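Local structure of NRPS (Penicillium fellutanum, 6NKI) at residues Tyr136-Thr147 / Gly202-Leu213. The protein is a nonribosomal peptide synthetase portion with a Rossmann-type domain of the male sterility protein family that binds NADPH. Residues are numbered along the deposited sequence; the frame is centred on the assembly and turned at random.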
ATOM      1  N   TYR A 136      31.339 -12.055 -11.063  1.00139.86           N
ATOM      2  CA  TYR A 136      31.126 -12.662  -9.749  1.00144.22           C
ATOM      3  C   TYR A 136      32.312 -12.471  -8.805  1.00147.69           C
ATOM      4  O   TYR A 136      32.126 -12.126  -7.632  1.00141.74           O
ATOM      5  CB  TYR A 136      30.796 -14.145  -9.900  1.00152.58           C
ATOM      6  CG  TYR A 136      30.886 -14.894  -8.589  1.00162.12           C
ATOM      7  CD1 TYR A 136      30.055 -14.585  -7.524  1.00160.41           C
ATOM      8  CD2 TYR A 136      31.778 -15.940  -8.433  1.00176.49           C
ATOM      9  CE1 TYR A 136      30.140 -15.272  -6.323  1.00164.49           C
ATOM     10  CE2 TYR A 136      31.863 -16.640  -7.240  1.00178.95           C
ATOM     11  CZ  TYR A 136      31.042 -16.300  -6.187  1.00172.50           C
ATOM     12  OH  TYR A 136      31.126 -16.996  -5.002  1.00174.45           O
ATOM     13  N   ASP A 137      33.538 -12.712  -9.279  1.00157.41           N
ATOM     14  CA  ASP A 137      34.662 -12.773  -8.348  1.00161.88           C
ATOM     15  C   ASP A 137      35.031 -11.410  -7.772  1.00163.11           C
ATOM     16  O   ASP A 137      35.713 -11.353  -6.742  1.00165.44           O
ATOM     17  CB  ASP A 137      35.882 -13.396  -9.026  1.00168.43           C
ATOM     18  CG  ASP A 137      36.968 -13.777  -8.034  1.00172.80           C
ATOM     19  OD1 ASP A 137      36.831 -14.838  -7.382  1.00173.39           O
ATOM     20  OD2 ASP A 137      37.941 -13.005  -7.891  1.00175.06           O
ATOM     21  N   THR A 138      34.599 -10.317  -8.402  1.00164.77           N
ATOM     22  CA  THR A 138      34.893  -8.990  -7.877  1.00171.43           C
ATOM     23  C   THR A 138      33.827  -8.530  -6.885  1.00169.64           C
ATOM     24  O   THR A 138      34.143  -7.857  -5.897  1.00170.64           O
ATOM     25  CB  THR A 138      35.009  -7.985  -9.026  1.00177.91           C
ATOM     26  OG1 THR A 138      35.868  -8.521 -10.035  1.00186.26           O
ATOM     27  CG2 THR A 138      35.623  -6.688  -8.525  1.00176.48           C
ATOM     28  N   LEU A 139      32.568  -8.885  -7.129  1.00167.94           N
ATOM     29  CA  LEU A 139      31.507  -8.579  -6.183  1.00161.93           C
ATOM     30  C   LEU A 139      31.558  -9.481  -4.959  1.00160.43           C
ATOM     31  O   LEU A 139      30.878  -9.197  -3.969  1.00158.66           O
ATOM     32  CB  LEU A 139      30.145  -8.719  -6.871  1.00155.11           C
ATOM     33  CG  LEU A 139      30.028  -8.005  -8.226  1.00152.02           C
ATOM     34  CD1 LEU A 139      28.640  -8.175  -8.853  1.00148.32           C
ATOM     35  CD2 LEU A 139      30.467  -6.543  -8.180  1.00150.84           C
ATOM     36  N   GLU A 140      32.355 -10.550  -5.015  1.00162.24           N
ATOM     37  CA  GLU A 140      32.336 -11.593  -3.996  1.00164.77           C
ATOM     38  C   GLU A 140      32.736 -11.034  -2.637  1.00166.04           C
ATOM     39  O   GLU A 140      32.013 -11.180  -1.648  1.00164.34           O
ATOM     40  CB  GLU A 140      33.266 -12.731  -4.440  1.00170.90           C
ATOM     41  CG  GLU A 140      33.103 -14.104  -3.756  1.00173.37           C
ATOM     42  CD  GLU A 140      34.022 -14.326  -2.561  1.00175.77           C
ATOM     43  OE1 GLU A 140      35.065 -13.645  -2.470  1.00177.62           O
ATOM     44  OE2 GLU A 140      33.723 -15.223  -1.739  1.00176.13           O
ATOM     45  N   ALA A 141      33.890 -10.375  -2.579  1.00169.48           N
ATOM     46  CA  ALA A 141      34.330  -9.786  -1.321  1.00171.11           C
ATOM     47  C   ALA A 141      33.356  -8.717  -0.846  1.00161.68           C
ATOM     48  O   ALA A 141      33.032  -8.646   0.345  1.00160.77           O
ATOM     49  CB  ALA A 141      35.737  -9.207  -1.477  1.00183.16           C
ATOM     50  N   ALA A 142      32.869  -7.883  -1.761  1.00158.14           N
ATOM     51  CA  ALA A 142      32.012  -6.780  -1.351  1.00150.72           C
ATOM     52  C   ALA A 142      30.626  -7.281  -0.958  1.00143.21           C
ATOM     53  O   ALA A 142      30.052  -6.841   0.047  1.00136.71           O
ATOM     54  CB  ALA A 142      31.937  -5.744  -2.469  1.00150.05           C
ATOM     55  N   ASN A 143      30.080  -8.239  -1.707  1.00139.14           N
ATOM     56  CA  ASN A 143      28.762  -8.746  -1.360  1.00126.44           C
ATOM     57  C   ASN A 143      28.855  -9.923  -0.383  1.00123.59           C
ATOM     58  O   ASN A 143      28.270  -9.886   0.704  1.00122.28           O
ATOM     59  CB  ASN A 143      27.986  -9.119  -2.629  1.00120.89           C
ATOM     60  CG  ASN A 143      27.734  -7.917  -3.514  1.00117.27           C
ATOM     61  OD1 ASN A 143      27.792  -6.777  -3.054  1.00115.47           O
ATOM     62  ND2 ASN A 143      27.363  -8.165  -4.763  1.00116.47           N
ATOM     63  N   VAL A 144      29.604 -10.964  -0.736  1.00121.95           N
ATOM     64  CA  VAL A 144      29.482 -12.224  -0.006  1.00117.85           C
ATOM     65  C   VAL A 144      30.435 -12.340   1.190  1.00121.59           C
ATOM     66  O   VAL A 144      30.088 -12.981   2.188  1.00123.60           O
ATOM     67  CB  VAL A 144      29.677 -13.402  -0.971  1.00115.02           C
ATOM     68  CG1 VAL A 144      29.402 -14.744  -0.266  1.00114.39           C
ATOM     69  CG2 VAL A 144      28.824 -13.231  -2.214  1.00108.65           C
ATOM     70  N   ARG A 145      31.632 -11.760   1.110  1.00124.51           N
ATOM     71  CA  ARG A 145      32.552 -11.777   2.248  1.00131.91           C
ATOM     72  C   ARG A 145      31.985 -10.973   3.406  1.00127.80           C
ATOM     73  O   ARG A 145      32.041 -11.400   4.565  1.00115.02           O
ATOM     74  CB  ARG A 145      33.904 -11.206   1.819  1.00138.40           C
ATOM     75  CG  ARG A 145      35.000 -11.093   2.878  1.00143.13           C
ATOM     76  CD  ARG A 145      35.750 -12.383   3.103  1.00150.43           C
ATOM     77  NE  ARG A 145      36.904 -12.134   3.972  1.00154.78           N
ATOM     78  CZ  ARG A 145      37.772 -13.056   4.384  1.00156.14           C
ATOM     79  NH1 ARG A 145      37.653 -14.318   3.990  1.00155.64           N
ATOM     80  NH2 ARG A 145      38.778 -12.706   5.175  1.00158.62           N
ATOM     81  N   SER A 146      31.458  -9.794   3.092  1.00122.08           N
ATOM     82  CA  SER A 146      30.683  -8.971   4.003  1.00116.92           C
ATOM     83  C   SER A 146      29.647  -9.827   4.730  1.00117.68           C
ATOM     84  O   SER A 146      29.513  -9.734   5.957  1.00113.40           O
ATOM     85  CB  SER A 146      30.054  -7.815   3.211  1.00107.62           C
ATOM     86  OG  SER A 146      29.230  -8.273   2.152  1.00100.13           O
ATOM     87  N   THR A 147      28.947 -10.697   3.991  1.00118.79           N
ATOM     88  CA  THR A 147      27.955 -11.567   4.616  1.00119.35           C
ATOM     89  C   THR A 147      28.634 -12.574   5.535  1.00125.67           C
ATOM     90  O   THR A 147      28.177 -12.819   6.659  1.00124.47           O
ATOM     91  CB  THR A 147      27.108 -12.271   3.538  1.00119.49           C
ATOM     92  OG1 THR A 147      26.494 -11.304   2.662  1.00118.30           O
ATOM     93  CG2 THR A 147      25.999 -13.127   4.171  1.00114.70           C
ATOM     94  N   GLY A 202      26.523 -12.908 -12.311  1.00187.77           N
ATOM     95  CA  GLY A 202      27.214 -13.015 -11.039  1.00180.43           C
ATOM     96  C   GLY A 202      26.582 -12.165  -9.953  1.00164.59           C
ATOM     97  O   GLY A 202      26.544 -12.564  -8.787  1.00166.25           O
ATOM     98  N   TYR A 203      26.078 -10.986 -10.314  1.00149.32           N
ATOM     99  CA  TYR A 203      25.388 -10.165  -9.330  1.00151.59           C
ATOM    100  C   TYR A 203      24.231 -10.929  -8.690  1.00144.10           C
ATOM    101  O   TYR A 203      24.207 -11.150  -7.475  1.00142.83           O
ATOM    102  CB  TYR A 203      24.897  -8.864  -9.957  1.00155.77           C
ATOM    103  CG  TYR A 203      24.030  -8.137  -8.974  1.00159.39           C
ATOM    104  CD1 TYR A 203      24.586  -7.523  -7.858  1.00159.17           C
ATOM    105  CD2 TYR A 203      22.649  -8.120  -9.121  1.00157.80           C
ATOM    106  CE1 TYR A 203      23.791  -6.881  -6.932  1.00157.55           C
ATOM    107  CE2 TYR A 203      21.848  -7.483  -8.209  1.00154.25           C
ATOM    108  CZ  TYR A 203      22.422  -6.867  -7.111  1.00155.18           C
ATOM    109  OH  TYR A 203      21.622  -6.230  -6.194  1.00152.29           O
ATOM    110  N   THR A 204      23.255 -11.336  -9.504  1.00139.02           N
ATOM    111  CA  THR A 204      22.205 -12.225  -9.018  1.00134.91           C
ATOM    112  C   THR A 204      22.774 -13.509  -8.416  1.00136.61           C
ATOM    113  O   THR A 204      22.151 -14.125  -7.543  1.00136.89           O
ATOM    114  CB  THR A 204      21.245 -12.540 -10.165  1.00135.01           C
ATOM    115  OG1 THR A 204      21.980 -13.064 -11.276  1.00141.11           O
ATOM    116  CG2 THR A 204      20.522 -11.278 -10.611  1.00130.96           C
ATOM    117  N   GLN A 205      23.965 -13.912  -8.852  1.00137.75           N
ATOM    118  CA  GLN A 205      24.636 -15.084  -8.304  1.00139.68           C
ATOM    119  C   GLN A 205      25.372 -14.771  -7.006  1.00138.93           C
ATOM    120  O   GLN A 205      25.652 -15.694  -6.235  1.00141.26           O
ATOM    121  CB  GLN A 205      25.602 -15.641  -9.358  1.00142.96           C
ATOM    122  CG  GLN A 205      26.162 -17.045  -9.162  1.00147.73           C
ATOM    123  CD  GLN A 205      27.085 -17.442 -10.309  1.00152.00           C
ATOM    124  OE1 GLN A 205      27.373 -16.630 -11.190  1.00152.45           O
ATOM    125  NE2 GLN A 205      27.540 -18.693 -10.308  1.00156.59           N
ATOM    126  N   THR A 206      25.677 -13.493  -6.744  1.00139.31           N
ATOM    127  CA  THR A 206      26.245 -13.101  -5.454  1.00140.96           C
ATOM    128  C   THR A 206      25.180 -13.050  -4.372  1.00132.26           C
ATOM    129  O   THR A 206      25.378 -13.584  -3.274  1.00130.54           O
ATOM    130  CB  THR A 206      26.928 -11.732  -5.534  1.00146.46           C
ATOM    131  OG1 THR A 206      25.995 -10.744  -5.997  1.00141.49           O
ATOM    132  CG2 THR A 206      28.180 -11.768  -6.411  1.00154.97           C
ATOM    133  N   LYS A 207      24.067 -12.357  -4.645  1.00124.39           N
ATOM    134  CA  LYS A 207      22.988 -12.266  -3.664  1.00117.38           C
ATOM    135  C   LYS A 207      22.532 -13.660  -3.261  1.00113.00           C
ATOM    136  O   LYS A 207      22.453 -13.983  -2.069  1.00109.96           O
ATOM    137  CB  LYS A 207      21.807 -11.463  -4.229  1.00116.74           C
ATOM    138  CG  LYS A 207      22.167 -10.092  -4.800  1.00118.97           C
ATOM    139  CD  LYS A 207      22.656  -9.072  -3.777  1.00121.32           C
ATOM    140  CE  LYS A 207      21.508  -8.444  -3.023  1.00122.74           C
ATOM    141  NZ  LYS A 207      21.913  -7.330  -2.113  1.00121.93           N
ATOM    142  N   PHE A 208      22.242 -14.506  -4.256  1.00115.67           N
ATOM    143  CA  PHE A 208      21.987 -15.914  -3.986  1.00124.90           C
ATOM    144  C   PHE A 208      23.135 -16.546  -3.214  1.00132.83           C
ATOM    145  O   PHE A 208      22.909 -17.332  -2.288  1.00133.93           O
ATOM    146  CB  PHE A 208      21.772 -16.677  -5.292  1.00131.41           C
ATOM    147  CG  PHE A 208      21.622 -18.175  -5.104  1.00139.94           C
ATOM    148  CD1 PHE A 208      20.390 -18.732  -4.787  1.00140.16           C
ATOM    149  CD2 PHE A 208      22.730 -19.018  -5.205  1.00147.91           C
ATOM    150  CE1 PHE A 208      20.255 -20.100  -4.607  1.00143.84           C
ATOM    151  CE2 PHE A 208      22.603 -20.386  -5.017  1.00152.96           C
ATOM    152  CZ  PHE A 208      21.365 -20.928  -4.717  1.00150.51           C
ATOM    153  N   ALA A 209      24.378 -16.241  -3.604  1.00136.14           N
ATOM    154  CA  ALA A 209      25.530 -16.826  -2.927  1.00136.83           C
ATOM    155  C   ALA A 209      25.512 -16.498  -1.440  1.00133.62           C
ATOM    156  O   ALA A 209      25.714 -17.380  -0.597  1.00134.20           O
ATOM    157  CB  ALA A 209      26.827 -16.337  -3.568  1.00139.27           C
ATOM    158  N   SER A 210      25.277 -15.225  -1.099  1.00128.38           N
ATOM    159  CA  SER A 210      25.136 -14.858   0.307  1.00128.34           C
ATOM    160  C   SER A 210      23.885 -15.486   0.918  1.00128.63           C
ATOM    161  O   SER A 210      23.823 -15.718   2.134  1.00127.19           O
ATOM    162  CB  SER A 210      25.091 -13.331   0.453  1.00123.18           C
ATOM    163  OG  SER A 210      26.267 -12.708  -0.032  1.00125.02           O
ATOM    164  N   GLU A 211      22.887 -15.776   0.086  1.00129.73           N
ATOM    165  CA  GLU A 211      21.632 -16.330   0.575  1.00130.72           C
ATOM    166  C   GLU A 211      21.799 -17.793   0.972  1.00131.82           C
ATOM    167  O   GLU A 211      21.401 -18.197   2.071  1.00127.85           O
ATOM    168  CB  GLU A 211      20.557 -16.135  -0.503  1.00128.57           C
ATOM    169  CG  GLU A 211      19.158 -16.622  -0.191  1.00127.05           C
ATOM    170  CD  GLU A 211      18.119 -16.027  -1.140  1.00124.10           C
ATOM    171  OE1 GLU A 211      18.490 -15.184  -1.985  1.00122.34           O
ATOM    172  OE2 GLU A 211      16.934 -16.406  -1.039  1.00122.59           O
ATOM    173  N   GLN A 212      22.420 -18.598   0.099  1.00137.60           N
ATOM    174  CA  GLN A 212      22.643 -20.010   0.403  1.00143.27           C
ATOM    175  C   GLN A 212      23.613 -20.185   1.566  1.00143.73           C
ATOM    176  O   GLN A 212      23.601 -21.217   2.247  1.00145.13           O
ATOM    177  CB  GLN A 212      23.147 -20.732  -0.843  1.00150.47           C
ATOM    178  CG  GLN A 212      23.333 -22.203  -0.624  1.00158.75           C
ATOM    179  CD  GLN A 212      22.050 -22.871  -0.176  1.00161.71           C
ATOM    180  OE1 GLN A 212      20.968 -22.574  -0.687  1.00159.04           O
ATOM    181  NE2 GLN A 212      22.160 -23.770   0.800  1.00166.71           N
ATOM    182  N   LEU A 213      24.438 -19.173   1.813  1.00142.61           N
ATOM    183  CA  LEU A 213      25.274 -19.144   3.005  1.00145.16           C
ATOM    184  C   LEU A 213      24.431 -19.017   4.277  1.00142.20           C
ATOM    185  O   LEU A 213      24.690 -19.707   5.272  1.00145.50           O
ATOM    186  CB  LEU A 213      26.255 -17.985   2.869  1.00145.09           C
ATOM    187  CG  LEU A 213      27.387 -17.679   3.828  1.00147.34           C
ATOM    188  CD1 LEU A 213      28.440 -16.945   3.037  1.00151.57           C
ATOM    189  CD2 LEU A 213      26.891 -16.809   4.956  1.00145.49           C
TER
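Val144 and Thr206 interlock as knobs into holes. The side chain of Val144 sits among Thr206, Ala209, Ser210 and Leu213; its CG2 is 3.9 Å from Ala209 CB, while CG1 faces Leu213 CD1. Thr206 answers from the other helix, seated among Tyr136, Leu139, Asn143 and Val144. Its methyl CG2 reaches the edge of the Tyr136 ring near the ring plane, 3.6 Å from Tyr136 CD1, and also packs on Leu139 CB. Nearby, Leu139 CD1 meets Tyr203 CB at 4.0 Å, the two side chains crossing at about a right angle. At the start of both helices the missing side chain of Gly202 permits a close approach, its CA lying 4.1 Å from Tyr136 CA.

The axes of segments 136-147 and 202-213 run nearly parallel, inclined by 23° and 8.7 Å apart at their closest. This is the expected relation of neighbouring helices on one face of a Rossmann fold: helix 136-156 follows strand 122-125 and leads into strand 162-166, and helix 202-220 leads into strand 226-230, all in one parallel sheet. Thr147 and Ser210 both touch Tyr165 of that sheet, and the Tyr203 side chain lies about 5 Å from the bound NADPH.

Polar links use the other branch of Thr206. A chi1 of 57° turns OG1 to the amide of Asn143 and leaves CG2 for Tyr136 and Leu139. Asn143 ND2 donates a hydrogen bond to Thr206 OG1 over 3.2 Å, with the acceptor tilted 20° out of the amide plane. The buried hydroxyls Ser210 OG and Thr147 OG1 also pair, 3.0 Å apart.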